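Local coordinates for protein transcriptional regulator, LacI family (Corynebacterium glutamicum, PDB 3H5T) that is an inositol-dependent transcriptional activator that binds a palindromic promoter motif and regulates genes of cell wall biogenesis, at residues 173-177 and 224-230; 181-185 and 231-237; 189-195 and 268-274. One frame throughout, in Å; residues are numbered along the deposited sequence.

All three contacts belong to one lobe of the periplasmic-binding-protein-like domain, built round the sheet that holds strands 192-197 and 271-274. Contact 3 is the inside of that sheet, mostly backbone hydrogen bonds between parallel strands, with polar and charged side chains at the end where the strands begin. Contacts 1 and 2 share helix 221-235 and lie on one face of the sheet: contact 1 is buried and mixes an arginine-amide grip with an outer charge pair, while contact 2, farther along the same helix and only partly buried, is almost wholly apolar. Ala181 and Leu184 of contact 2 rest on Leu273 of contact 3, and Ala228 of contact 1 packs on the same leucine.

Contact 1. Residues 173-177 and 224-230; sequences NRKAI and RVRGAME
Asn173 and Arg224 meet where the chain, having left strand 168-171 of one sheet, runs over to the other lobe of this periplasmic-binding-protein-like domain and lays the short helix 173-176 against helix 221-235. The amide oxygen is the point of contact. Arg224 offers it the side of its guanidinium, NE at 2.7 Å and NH2 at 2.9 Å from Asn173 OD1, so one acceptor takes two N-H groups. Neither bond is straight, with 150° at the hydrogen for NE and 138° for NH2. OD1 lies in the guanidinium plane, but the amide is turned 65° from that plane; both nitrogens come from the same face of the amide, NE well above it rather than on a lone pair. The Arg224 chain runs extended from CG to NE to get there. NH1 is bonded to Thr275 O, and Phe303 makes a cation-pi contact, so the guanidinium is fixed by more than the asparagine.

One residue on, Arg174 brings its backbone to the helix: Arg174 O receives a CA-H...O contact from Gly227 CA at 3.6 Å. With no side chain on Gly227, the two CA atoms of Arg174 and Gly227 stand 4.2 Å apart. The Arg174 side chain bends at chi3 and brings one face of its guanidinium against the Glu230 carboxylate, with NE 3.3 Å from Glu230 OE1. This salt bridge is one of charge alone, since no N-H points at the oxygen. The carboxylate stands nearly perpendicular to the guanidinium, and OE2 sits over its centre, where both residues are exposed.

Ile177 closes the segment. Its CG2 lies against the helical hydrogen bond from Ala228 N to Arg224 O, 3.4 Å from Ala228 N and 3.6 Å from Arg224 O, while Ile177 CG1 comes within 4.2 Å of Ala228 CB.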
ATOM      1  N   ASN A 173      -1.238   9.450  -8.752  1.00 27.20           N
ATOM      2  CA  ASN A 173      -1.999   8.378  -9.353  1.00 29.79           C
ATOM      3  C   ASN A 173      -2.537   8.643 -10.747  1.00 31.80           C
ATOM      4  O   ASN A 173      -2.550   7.742 -11.589  1.00 31.84           O
ATOM      5  CB  ASN A 173      -3.114   7.964  -8.403  1.00 29.33           C
ATOM      6  CG  ASN A 173      -2.574   7.281  -7.173  1.00 29.42           C
ATOM      7  OD1 ASN A 173      -1.988   6.207  -7.266  1.00 28.00           O
ATOM      8  ND2 ASN A 173      -2.745   7.909  -6.015  1.00 31.21           N
ATOM      9  N   ARG A 174      -2.972   9.867 -11.008  1.00 33.09           N
ATOM     10  CA  ARG A 174      -3.485  10.171 -12.326  1.00 34.40           C
ATOM     11  C   ARG A 174      -2.364   9.904 -13.315  1.00 33.57           C
ATOM     12  O   ARG A 174      -2.601   9.392 -14.401  1.00 35.27           O
ATOM     13  CB  ARG A 174      -3.941  11.632 -12.408  1.00 37.18           C
ATOM     14  CG  ARG A 174      -5.284  11.800 -13.104  1.00 41.96           C
ATOM     15  CD  ARG A 174      -5.843  13.214 -12.978  1.00 46.22           C
ATOM     16  NE  ARG A 174      -5.166  14.176 -13.844  1.00 51.41           N
ATOM     17  CZ  ARG A 174      -5.531  15.451 -13.970  1.00 52.95           C
ATOM     18  NH1 ARG A 174      -6.565  15.917 -13.284  1.00 53.74           N
ATOM     19  NH2 ARG A 174      -4.872  16.260 -14.791  1.00 53.23           N
ATOM     20  N   LYS A 175      -1.136  10.220 -12.923  1.00 32.86           N
ATOM     21  CA  LYS A 175       0.012  10.013 -13.801  1.00 33.93           C
ATOM     22  C   LYS A 175       0.599   8.599 -13.777  1.00 32.83           C
ATOM     23  O   LYS A 175       0.986   8.073 -14.820  1.00 34.16           O
ATOM     24  CB  LYS A 175       1.118  11.021 -13.478  1.00 34.41           C
ATOM     25  CG  LYS A 175       0.804  12.449 -13.894  1.00 37.39           C
ATOM     26  CD  LYS A 175       1.954  13.385 -13.530  1.00 39.82           C
ATOM     27  CE  LYS A 175       1.646  14.821 -13.922  1.00 41.49           C
ATOM     28  NZ  LYS A 175       2.685  15.773 -13.426  1.00 41.76           N
ATOM     29  N   ALA A 176       0.664   7.986 -12.601  1.00 30.20           N
ATOM     30  CA  ALA A 176       1.227   6.647 -12.473  1.00 28.72           C
ATOM     31  C   ALA A 176       0.478   5.583 -13.267  1.00 27.75           C
ATOM     32  O   ALA A 176       1.069   4.588 -13.678  1.00 28.10           O
ATOM     33  CB  ALA A 176       1.285   6.245 -11.006  1.00 29.09           C
ATOM     34  N   ILE A 177      -0.819   5.795 -13.476  1.00 27.16           N
ATOM     35  CA  ILE A 177      -1.662   4.848 -14.204  1.00 24.46           C
ATOM     36  C   ILE A 177      -1.557   5.016 -15.727  1.00 25.20           C
ATOM     37  O   ILE A 177      -1.853   4.091 -16.479  1.00 24.93           O
ATOM     38  CB  ILE A 177      -3.159   5.001 -13.777  1.00 22.89           C
ATOM     39  CG1 ILE A 177      -3.938   3.730 -14.100  1.00 19.92           C
ATOM     40  CG2 ILE A 177      -3.807   6.187 -14.498  1.00 20.70           C
ATOM     41  CD1 ILE A 177      -3.625   2.582 -13.195  1.00 20.98           C
ATOM     42  N   ARG A 224      -7.148   7.109 -10.311  1.00 24.40           N
ATOM     43  CA  ARG A 224      -6.545   6.108 -11.190  1.00 26.49           C
ATOM     44  C   ARG A 224      -7.526   5.790 -12.316  1.00 28.52           C
ATOM     45  O   ARG A 224      -7.124   5.455 -13.436  1.00 28.53           O
ATOM     46  CB  ARG A 224      -6.167   4.839 -10.416  1.00 25.45           C
ATOM     47  CG  ARG A 224      -4.903   5.001  -9.568  1.00 24.24           C
ATOM     48  CD  ARG A 224      -4.554   3.745  -8.767  1.00 24.14           C
ATOM     49  NE  ARG A 224      -3.528   4.056  -7.772  1.00 26.33           N
ATOM     50  CZ  ARG A 224      -3.243   3.319  -6.700  1.00 24.15           C
ATOM     51  NH1 ARG A 224      -3.898   2.195  -6.462  1.00 22.05           N
ATOM     52  NH2 ARG A 224      -2.323   3.740  -5.839  1.00 25.16           N
ATOM     53  N   VAL A 225      -8.818   5.915 -12.012  1.00 28.17           N
ATOM     54  CA  VAL A 225      -9.859   5.678 -12.999  1.00 27.99           C
ATOM     55  C   VAL A 225      -9.812   6.831 -14.009  1.00 29.01           C
ATOM     56  O   VAL A 225      -9.844   6.613 -15.216  1.00 28.21           O
ATOM     57  CB  VAL A 225     -11.258   5.619 -12.335  1.00 27.26           C
ATOM     58  CG1 VAL A 225     -12.341   5.605 -13.393  1.00 25.74           C
ATOM     59  CG2 VAL A 225     -11.375   4.373 -11.469  1.00 24.28           C
ATOM     60  N   ARG A 226      -9.703   8.051 -13.491  1.00 30.42           N
ATOM     61  CA  ARG A 226      -9.638   9.269 -14.301  1.00 32.48           C
ATOM     62  C   ARG A 226      -8.423   9.295 -15.237  1.00 33.36           C
ATOM     63  O   ARG A 226      -8.557   9.516 -16.442  1.00 32.10           O
ATOM     64  CB  ARG A 226      -9.597  10.492 -13.378  1.00 34.89           C
ATOM     65  CG  ARG A 226     -10.852  10.673 -12.544  1.00 37.89           C
ATOM     66  CD  ARG A 226     -11.914  11.445 -13.301  1.00 42.11           C
ATOM     67  NE  ARG A 226     -12.018  12.806 -12.786  1.00 44.58           N
ATOM     68  CZ  ARG A 226     -12.561  13.113 -11.614  1.00 44.63           C
ATOM     69  NH1 ARG A 226     -13.056  12.156 -10.841  1.00 45.43           N
ATOM     70  NH2 ARG A 226     -12.594  14.373 -11.206  1.00 44.90           N
ATOM     71  N   GLY A 227      -7.240   9.074 -14.671  1.00 33.55           N
ATOM     72  CA  GLY A 227      -6.025   9.071 -15.463  1.00 32.67           C
ATOM     73  C   GLY A 227      -6.062   8.039 -16.573  1.00 33.43           C
ATOM     74  O   GLY A 227      -5.592   8.302 -17.681  1.00 34.99           O
ATOM     75  N   ALA A 228      -6.608   6.859 -16.291  1.00 32.68           N
ATOM     76  CA  ALA A 228      -6.687   5.817 -17.313  1.00 33.51           C
ATOM     77  C   ALA A 228      -7.664   6.269 -18.388  1.00 33.98           C
ATOM     78  O   ALA A 228      -7.382   6.172 -19.579  1.00 33.22           O
ATOM     79  CB  ALA A 228      -7.154   4.497 -16.699  1.00 32.16           C
ATOM     80  N   MET A 229      -8.810   6.779 -17.947  1.00 34.06           N
ATOM     81  CA  MET A 229      -9.844   7.259 -18.848  1.00 34.97           C
ATOM     82  C   MET A 229      -9.354   8.412 -19.724  1.00 36.85           C
ATOM     83  O   MET A 229      -9.801   8.559 -20.862  1.00 37.26           O
ATOM     84  CB  MET A 229     -11.062   7.717 -18.050  1.00 32.55           C
ATOM     85  CG  MET A 229     -12.317   7.848 -18.884  1.00 32.46           C
ATOM     86  SD  MET A 229     -12.919   6.248 -19.428  1.00 27.56           S
ATOM     87  CE  MET A 229     -13.791   5.752 -17.985  1.00 28.51           C
ATOM     88  N   GLU A 230      -8.443   9.227 -19.192  1.00 38.63           N
ATOM     89  CA  GLU A 230      -7.906  10.361 -19.941  1.00 40.99           C
ATOM     90  C   GLU A 230      -7.043   9.869 -21.094  1.00 41.45           C
ATOM     91  O   GLU A 230      -6.986  10.498 -22.151  1.00 42.82           O
ATOM     92  CB  GLU A 230      -7.099  11.290 -19.021  1.00 42.17           C
ATOM     93  CG  GLU A 230      -7.947  11.912 -17.910  1.00 45.16           C
ATOM     94  CD  GLU A 230      -7.182  12.875 -17.016  1.00 47.72           C
ATOM     95  OE1 GLU A 230      -6.092  12.508 -16.524  1.00 49.92           O
ATOM     96  OE2 GLU A 230      -7.681  14.001 -16.791  1.00 47.69           O
TER

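Contact 2. Residues 181-185 and 231-237; sequences AQALI and VFIEAGI
Two helices lying on the same face of the sheet that holds the parallel strands 192-197 and 271-274, helices 178-186 and 221-235, pack side by side here in the alpha/beta lobe, Ala181 and Ile185 on one facing Val231, Phe232 and Ala235 on the other. Their local axes pass 9.6 Å apart and run in roughly the same direction, 29° from parallel. No direct hydrogen bond joins the segments.

Ala181 CB lies against Phe232 CE1, 3.4 Å away, and also meets Val231 CB. The same ring turns its edge to the backbone, with Ala181 O in the ring plane, and Leu184 CD1 also reaches that edge, near CZ. On the sheet side, Phe232, Leu184 and Ile185 all rest on Ile192 of strand 192-197, which ties the helix pair to the sheet.

On the side away from the sheet, partly exposed, the Gln182 amide lies across Val231, its OE1 3.5 Å from Val231 CG1. Gln182 NE2 is bonded to Asp186, and a water gives a hydrogen to Val231 O at 2.9 Å and makes a weak bond to Gln182 OE1, so the carbonyl has a solvent partner there.

Helix 221-235 ends in a Schellman motif, with Gly236 at positive phi, and the chain turns back so that Ile237 faces the first helix again. Ile185 meets Phe232, Ala235 and Ile237 together. With CG1 beside its backbone N (chi1 -62°) and the chain bent again at chi2 (-67°), its CD1 lies 3.5 Å from Phe232 CD1 and 3.8 Å from Ile237 CD1, while Ile185 CG2 and CD1 both stand 3.6 Å from Ala235 CB.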
ATOM      1  N   ALA A 181      -2.734   2.272 -19.058  1.00 31.77           N
ATOM      2  CA  ALA A 181      -3.821   2.466 -20.012  1.00 31.22           C
ATOM      3  C   ALA A 181      -3.221   2.638 -21.407  1.00 31.74           C
ATOM      4  O   ALA A 181      -3.753   2.127 -22.394  1.00 28.67           O
ATOM      5  CB  ALA A 181      -4.637   3.682 -19.628  1.00 30.63           C
ATOM      6  N   GLN A 182      -2.101   3.354 -21.476  1.00 32.81           N
ATOM      7  CA  GLN A 182      -1.414   3.583 -22.740  1.00 33.91           C
ATOM      8  C   GLN A 182      -0.972   2.262 -23.356  1.00 34.71           C
ATOM      9  O   GLN A 182      -1.141   2.043 -24.551  1.00 35.22           O
ATOM     10  CB  GLN A 182      -0.188   4.461 -22.531  1.00 33.85           C
ATOM     11  CG  GLN A 182       0.407   4.936 -23.827  1.00 34.60           C
ATOM     12  CD  GLN A 182      -0.553   5.817 -24.585  1.00 34.43           C
ATOM     13  OE1 GLN A 182      -0.791   6.963 -24.206  1.00 33.00           O
ATOM     14  NE2 GLN A 182      -1.133   5.278 -25.651  1.00 36.01           N
ATOM     15  N   ALA A 183      -0.401   1.388 -22.532  1.00 35.44           N
ATOM     16  CA  ALA A 183       0.061   0.088 -22.998  1.00 36.13           C
ATOM     17  C   ALA A 183      -1.098  -0.689 -23.614  1.00 36.12           C
ATOM     18  O   ALA A 183      -0.908  -1.456 -24.559  1.00 37.78           O
ATOM     19  CB  ALA A 183       0.674  -0.706 -21.841  1.00 35.55           C
ATOM     20  N   LEU A 184      -2.299  -0.490 -23.080  1.00 36.11           N
ATOM     21  CA  LEU A 184      -3.474  -1.182 -23.602  1.00 36.33           C
ATOM     22  C   LEU A 184      -3.848  -0.616 -24.960  1.00 36.35           C
ATOM     23  O   LEU A 184      -4.219  -1.358 -25.869  1.00 37.02           O
ATOM     24  CB  LEU A 184      -4.668  -1.042 -22.649  1.00 34.27           C
ATOM     25  CG  LEU A 184      -4.637  -1.858 -21.358  1.00 33.29           C
ATOM     26  CD1 LEU A 184      -5.900  -1.602 -20.561  1.00 31.54           C
ATOM     27  CD2 LEU A 184      -4.509  -3.337 -21.697  1.00 33.83           C
ATOM     28  N   ILE A 185      -3.750   0.702 -25.088  1.00 36.47           N
ATOM     29  CA  ILE A 185      -4.076   1.376 -26.338  1.00 37.34           C
ATOM     30  C   ILE A 185      -3.055   1.015 -27.418  1.00 38.38           C
ATOM     31  O   ILE A 185      -3.415   0.817 -28.578  1.00 38.34           O
ATOM     32  CB  ILE A 185      -4.082   2.910 -26.159  1.00 36.93           C
ATOM     33  CG1 ILE A 185      -5.157   3.319 -25.146  1.00 36.07           C
ATOM     34  CG2 ILE A 185      -4.319   3.590 -27.501  1.00 35.89           C
ATOM     35  CD1 ILE A 185      -6.566   3.076 -25.609  1.00 36.73           C
ATOM     36  N   VAL A 231      -6.382   8.735 -20.896  1.00 41.69           N
ATOM     37  CA  VAL A 231      -5.545   8.165 -21.942  1.00 40.94           C
ATOM     38  C   VAL A 231      -6.417   7.490 -23.000  1.00 40.90           C
ATOM     39  O   VAL A 231      -6.050   7.431 -24.170  1.00 43.16           O
ATOM     40  CB  VAL A 231      -4.542   7.144 -21.352  1.00 41.01           C
ATOM     41  CG1 VAL A 231      -3.779   6.438 -22.477  1.00 40.32           C
ATOM     42  CG2 VAL A 231      -3.568   7.862 -20.422  1.00 38.55           C
ATOM     43  N   PHE A 232      -7.573   6.981 -22.593  1.00 41.18           N
ATOM     44  CA  PHE A 232      -8.473   6.331 -23.539  1.00 41.60           C
ATOM     45  C   PHE A 232      -9.168   7.372 -24.408  1.00 42.79           C
ATOM     46  O   PHE A 232      -9.378   7.157 -25.599  1.00 41.79           O
ATOM     47  CB  PHE A 232      -9.523   5.493 -22.804  1.00 39.61           C
ATOM     48  CG  PHE A 232      -8.953   4.331 -22.045  1.00 38.33           C
ATOM     49  CD1 PHE A 232      -7.686   3.841 -22.341  1.00 36.38           C
ATOM     50  CD2 PHE A 232      -9.702   3.696 -21.063  1.00 37.61           C
ATOM     51  CE1 PHE A 232      -7.178   2.733 -21.673  1.00 35.78           C
ATOM     52  CE2 PHE A 232      -9.201   2.583 -20.388  1.00 36.35           C
ATOM     53  CZ  PHE A 232      -7.938   2.103 -20.696  1.00 35.69           C
ATOM     54  N   ILE A 233      -9.523   8.497 -23.795  1.00 44.64           N
ATOM     55  CA  ILE A 233     -10.184   9.588 -24.497  1.00 45.94           C
ATOM     56  C   ILE A 233      -9.285  10.112 -25.611  1.00 47.48           C
ATOM     57  O   ILE A 233      -9.748  10.345 -26.730  1.00 48.83           O
ATOM     58  CB  ILE A 233     -10.535  10.741 -23.522  1.00 45.94           C
ATOM     59  CG1 ILE A 233     -11.758  10.350 -22.688  1.00 45.27           C
ATOM     60  CG2 ILE A 233     -10.800  12.028 -24.284  1.00 44.67           C
ATOM     61  CD1 ILE A 233     -12.156  11.387 -21.649  1.00 45.78           C
ATOM     62  N   GLU A 234      -8.003  10.287 -25.304  1.00 48.09           N
ATOM     63  CA  GLU A 234      -7.031  10.770 -26.279  1.00 48.59           C
ATOM     64  C   GLU A 234      -6.864   9.759 -27.406  1.00 48.59           C
ATOM     65  O   GLU A 234      -6.419  10.103 -28.499  1.00 48.18           O
ATOM     66  CB  GLU A 234      -5.680  11.010 -25.601  1.00 50.87           C
ATOM     67  CG  GLU A 234      -4.551  11.416 -26.548  1.00 55.51           C
ATOM     68  CD  GLU A 234      -4.769  12.776 -27.199  1.00 58.24           C
ATOM     69  OE1 GLU A 234      -5.758  12.939 -27.947  1.00 58.80           O
ATOM     70  OE2 GLU A 234      -3.944  13.685 -26.962  1.00 59.17           O
ATOM     71  N   ALA A 235      -7.218   8.507 -27.134  1.00 49.24           N
ATOM     72  CA  ALA A 235      -7.109   7.452 -28.135  1.00 49.36           C
ATOM     73  C   ALA A 235      -8.336   7.473 -29.041  1.00 49.39           C
ATOM     74  O   ALA A 235      -8.332   6.892 -30.126  1.00 49.16           O
ATOM     75  CB  ALA A 235      -6.977   6.089 -27.456  1.00 49.29           C
ATOM     76  N   GLY A 236      -9.385   8.153 -28.587  1.00 49.09           N
ATOM     77  CA  GLY A 236     -10.603   8.240 -29.370  1.00 49.07           C
ATOM     78  C   GLY A 236     -11.797   7.605 -28.687  1.00 48.74           C
ATOM     79  O   GLY A 236     -12.933   8.000 -28.931  1.00 48.89           O
ATOM     80  N   ILE A 237     -11.541   6.623 -27.830  1.00 48.28           N
ATOM     81  CA  ILE A 237     -12.607   5.935 -27.110  1.00 48.81           C
ATOM     82  C   ILE A 237     -13.539   6.922 -26.392  1.00 50.36           C
ATOM     83  O   ILE A 237     -13.083   7.875 -25.757  1.00 51.11           O
ATOM     84  CB  ILE A 237     -12.026   4.962 -26.059  1.00 47.36           C
ATOM     85  CG1 ILE A 237     -11.111   3.944 -26.739  1.00 45.49           C
ATOM     86  CG2 ILE A 237     -13.153   4.247 -25.324  1.00 47.07           C
ATOM     87  CD1 ILE A 237     -10.375   3.043 -25.773  1.00 43.26           C
TER
HETATM   88  O   HOH W   1      -3.640   7.744 -25.811  1.00 40.12           O

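Contact 3. Residues 189-195 and 268-274; sequences HRKIGIL and DLTAVLC
Gly193 and Leu273 sit at the middle of a parallel strand pair, 192-197 with 271-274, inside the lobe's sheet. The bonding is regular: Gly193 N gives to Ala271 O at 3.0 Å, Leu273 N to Gly193 O at 2.9 Å and Leu195 N to Leu273 O at 3.1 Å. The other edges are used too, Ile194 bonding to Pro243 and Met245, and Thr270 and Val272 to Ser299.

Before the strands, Lys191 centres an inverse gamma turn, and Thr270 N gives to Lys191 O at 3.0 Å. The Thr270 hydroxyl meets His189 at the ring edge, either one possibly the donor; the modelled 2.5 Å from Thr270 OG1 to His189 ND1 is short and uncertain. His189 NE2 has a weak bond to Ala358 O. Ala271 CB lies over the His189 ring face, a CH-pi contact 3.9 Å from the centroid. Farther out, the extended Lys191 chain crosses Asp268, with Lys191 NZ 3.6 Å from Asp268 OD2, a long salt bridge.

On the face carrying Leu195, Val272 and Cys274, Leu195 CD1 packs on Val272 CG1 at 3.9 Å. Backbone bonds thus set the register in the buried part, while the side-chain bonds across the pair, with the looser charge pair, lie at the end where the strands begin.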
ATOM      1  N   HIS A 189      -6.269  -2.141 -28.263  1.00 39.28           N
ATOM      2  CA  HIS A 189      -7.519  -2.454 -27.570  1.00 37.75           C
ATOM      3  C   HIS A 189      -8.402  -1.209 -27.474  1.00 37.24           C
ATOM      4  O   HIS A 189      -7.917  -0.117 -27.182  1.00 37.98           O
ATOM      5  CB  HIS A 189      -7.222  -2.997 -26.170  1.00 36.33           C
ATOM      6  CG  HIS A 189      -6.631  -4.374 -26.162  1.00 33.81           C
ATOM      7  ND1 HIS A 189      -7.401  -5.515 -26.072  1.00 33.17           N
ATOM      8  CD2 HIS A 189      -5.346  -4.795 -26.227  1.00 32.13           C
ATOM      9  CE1 HIS A 189      -6.618  -6.576 -26.077  1.00 31.06           C
ATOM     10  NE2 HIS A 189      -5.364  -6.168 -26.171  1.00 31.71           N
ATOM     11  N   ARG A 190      -9.696  -1.372 -27.731  1.00 36.85           N
ATOM     12  CA  ARG A 190     -10.636  -0.253 -27.662  1.00 37.80           C
ATOM     13  C   ARG A 190     -11.865  -0.633 -26.835  1.00 37.35           C
ATOM     14  O   ARG A 190     -12.570   0.229 -26.320  1.00 37.25           O
ATOM     15  CB  ARG A 190     -11.066   0.185 -29.073  1.00 38.19           C
ATOM     16  CG  ARG A 190      -9.940   0.740 -29.949  1.00 38.81           C
ATOM     17  CD  ARG A 190      -9.377   2.051 -29.408  1.00 39.28           C
ATOM     18  NE  ARG A 190      -8.285   2.578 -30.231  1.00 40.23           N
ATOM     19  CZ  ARG A 190      -7.103   1.983 -30.390  1.00 41.47           C
ATOM     20  NH1 ARG A 190      -6.849   0.831 -29.782  1.00 41.90           N
ATOM     21  NH2 ARG A 190      -6.174   2.538 -31.161  1.00 39.86           N
ATOM     22  N   LYS A 191     -12.131  -1.928 -26.726  1.00 37.40           N
ATOM     23  CA  LYS A 191     -13.251  -2.394 -25.924  1.00 36.71           C
ATOM     24  C   LYS A 191     -12.654  -2.745 -24.568  1.00 35.79           C
ATOM     25  O   LYS A 191     -12.428  -3.911 -24.243  1.00 34.90           O
ATOM     26  CB  LYS A 191     -13.912  -3.615 -26.571  1.00 39.06           C
ATOM     27  CG  LYS A 191     -14.605  -3.295 -27.894  1.00 42.40           C
ATOM     28  CD  LYS A 191     -15.741  -4.264 -28.187  1.00 44.32           C
ATOM     29  CE  LYS A 191     -16.572  -3.783 -29.364  1.00 45.83           C
ATOM     30  NZ  LYS A 191     -17.779  -4.633 -29.587  1.00 48.63           N
ATOM     31  N   ILE A 192     -12.397  -1.705 -23.782  1.00 35.41           N
ATOM     32  CA  ILE A 192     -11.781  -1.848 -22.474  1.00 33.00           C
ATOM     33  C   ILE A 192     -12.747  -1.662 -21.310  1.00 31.92           C
ATOM     34  O   ILE A 192     -13.639  -0.823 -21.354  1.00 32.11           O
ATOM     35  CB  ILE A 192     -10.627  -0.831 -22.325  1.00 33.12           C
ATOM     36  CG1 ILE A 192      -9.697  -0.936 -23.537  1.00 31.43           C
ATOM     37  CG2 ILE A 192      -9.846  -1.099 -21.037  1.00 31.70           C
ATOM     38  CD1 ILE A 192      -8.712   0.202 -23.663  1.00 30.58           C
ATOM     39  N   GLY A 193     -12.557  -2.474 -20.276  1.00 30.87           N
ATOM     40  CA  GLY A 193     -13.371  -2.390 -19.080  1.00 29.22           C
ATOM     41  C   GLY A 193     -12.439  -1.980 -17.951  1.00 28.32           C
ATOM     42  O   GLY A 193     -11.229  -2.179 -18.054  1.00 27.35           O
ATOM     43  N   ILE A 194     -12.988  -1.404 -16.883  1.00 27.29           N
ATOM     44  CA  ILE A 194     -12.183  -0.974 -15.742  1.00 25.98           C
ATOM     45  C   ILE A 194     -12.735  -1.565 -14.449  1.00 27.29           C
ATOM     46  O   ILE A 194     -13.945  -1.693 -14.298  1.00 29.61           O
ATOM     47  CB  ILE A 194     -12.171   0.564 -15.616  1.00 23.57           C
ATOM     48  CG1 ILE A 194     -11.483   1.181 -16.842  1.00 24.96           C
ATOM     49  CG2 ILE A 194     -11.457   0.980 -14.347  1.00 22.16           C
ATOM     50  CD1 ILE A 194     -11.482   2.704 -16.866  1.00 22.74           C
ATOM     51  N   LEU A 195     -11.846  -1.939 -13.530  1.00 26.38           N
ATOM     52  CA  LEU A 195     -12.248  -2.494 -12.238  1.00 27.17           C
ATOM     53  C   LEU A 195     -11.627  -1.663 -11.121  1.00 27.18           C
ATOM     54  O   LEU A 195     -10.463  -1.267 -11.210  1.00 27.34           O
ATOM     55  CB  LEU A 195     -11.793  -3.953 -12.099  1.00 26.33           C
ATOM     56  CG  LEU A 195     -12.535  -4.971 -12.963  1.00 24.96           C
ATOM     57  CD1 LEU A 195     -11.965  -6.364 -12.754  1.00 24.72           C
ATOM     58  CD2 LEU A 195     -14.001  -4.945 -12.604  1.00 24.67           C
ATOM     59  N   ASP A 268     -17.704  -8.977 -24.914  1.00 40.99           N
ATOM     60  CA  ASP A 268     -16.971  -8.436 -26.047  1.00 41.12           C
ATOM     61  C   ASP A 268     -15.656  -7.741 -25.671  1.00 41.09           C
ATOM     62  O   ASP A 268     -14.833  -7.463 -26.543  1.00 41.19           O
ATOM     63  CB  ASP A 268     -17.874  -7.461 -26.800  1.00 43.18           C
ATOM     64  CG  ASP A 268     -18.526  -6.446 -25.878  1.00 46.03           C
ATOM     65  OD1 ASP A 268     -19.287  -6.861 -24.973  1.00 46.38           O
ATOM     66  OD2 ASP A 268     -18.274  -5.232 -26.053  1.00 48.51           O
ATOM     67  N   LEU A 269     -15.457  -7.462 -24.382  1.00 39.53           N
ATOM     68  CA  LEU A 269     -14.239  -6.788 -23.930  1.00 37.15           C
ATOM     69  C   LEU A 269     -12.973  -7.570 -24.272  1.00 36.52           C
ATOM     70  O   LEU A 269     -12.917  -8.796 -24.129  1.00 35.34           O
ATOM     71  CB  LEU A 269     -14.283  -6.529 -22.415  1.00 37.24           C
ATOM     72  CG  LEU A 269     -15.291  -5.513 -21.853  1.00 36.94           C
ATOM     73  CD1 LEU A 269     -15.210  -5.513 -20.340  1.00 35.79           C
ATOM     74  CD2 LEU A 269     -15.007  -4.121 -22.399  1.00 35.67           C
ATOM     75  N   THR A 270     -11.952  -6.846 -24.720  1.00 34.88           N
ATOM     76  CA  THR A 270     -10.686  -7.463 -25.087  1.00 34.54           C
ATOM     77  C   THR A 270      -9.612  -7.212 -24.029  1.00 34.95           C
ATOM     78  O   THR A 270      -8.590  -7.905 -23.998  1.00 35.49           O
ATOM     79  CB  THR A 270     -10.181  -6.924 -26.445  1.00 33.55           C
ATOM     80  OG1 THR A 270      -9.906  -5.523 -26.336  1.00 32.56           O
ATOM     81  CG2 THR A 270     -11.235  -7.144 -27.529  1.00 31.42           C
ATOM     82  N   ALA A 271      -9.848  -6.225 -23.167  1.00 33.33           N
ATOM     83  CA  ALA A 271      -8.892  -5.887 -22.116  1.00 32.76           C
ATOM     84  C   ALA A 271      -9.572  -5.331 -20.874  1.00 32.54           C
ATOM     85  O   ALA A 271     -10.653  -4.746 -20.961  1.00 33.32           O
ATOM     86  CB  ALA A 271      -7.877  -4.879 -22.636  1.00 31.09           C
ATOM     87  N   VAL A 272      -8.928  -5.515 -19.723  1.00 29.40           N
ATOM     88  CA  VAL A 272      -9.455  -5.019 -18.456  1.00 27.62           C
ATOM     89  C   VAL A 272      -8.352  -4.333 -17.659  1.00 28.51           C
ATOM     90  O   VAL A 272      -7.354  -4.965 -17.303  1.00 28.45           O
ATOM     91  CB  VAL A 272     -10.038  -6.167 -17.594  1.00 26.94           C
ATOM     92  CG1 VAL A 272     -10.286  -5.683 -16.166  1.00 25.83           C
ATOM     93  CG2 VAL A 272     -11.336  -6.673 -18.209  1.00 25.39           C
ATOM     94  N   LEU A 273      -8.525  -3.041 -17.387  1.00 27.38           N
ATOM     95  CA  LEU A 273      -7.544  -2.293 -16.605  1.00 25.76           C
ATOM     96  C   LEU A 273      -8.007  -2.220 -15.154  1.00 25.46           C
ATOM     97  O   LEU A 273      -9.093  -1.726 -14.867  1.00 26.29           O
ATOM     98  CB  LEU A 273      -7.364  -0.871 -17.159  1.00 24.37           C
ATOM     99  CG  LEU A 273      -6.412   0.030 -16.360  1.00 22.71           C
ATOM    100  CD1 LEU A 273      -5.747   1.029 -17.276  1.00 20.10           C
ATOM    101  CD2 LEU A 273      -7.165   0.730 -15.242  1.00 21.39           C
ATOM    102  N   CYS A 274      -7.174  -2.719 -14.247  1.00 24.34           N
ATOM    103  CA  CYS A 274      -7.476  -2.719 -12.824  1.00 22.20           C
ATOM    104  C   CYS A 274      -6.763  -1.598 -12.087  1.00 20.73           C
ATOM    105  O   CYS A 274      -5.642  -1.226 -12.422  1.00 22.28           O
ATOM    106  CB  CYS A 274      -7.068  -4.048 -12.196  1.00 21.10           C
ATOM    107  SG  CYS A 274      -7.920  -5.448 -12.864  1.00 27.13           S
TER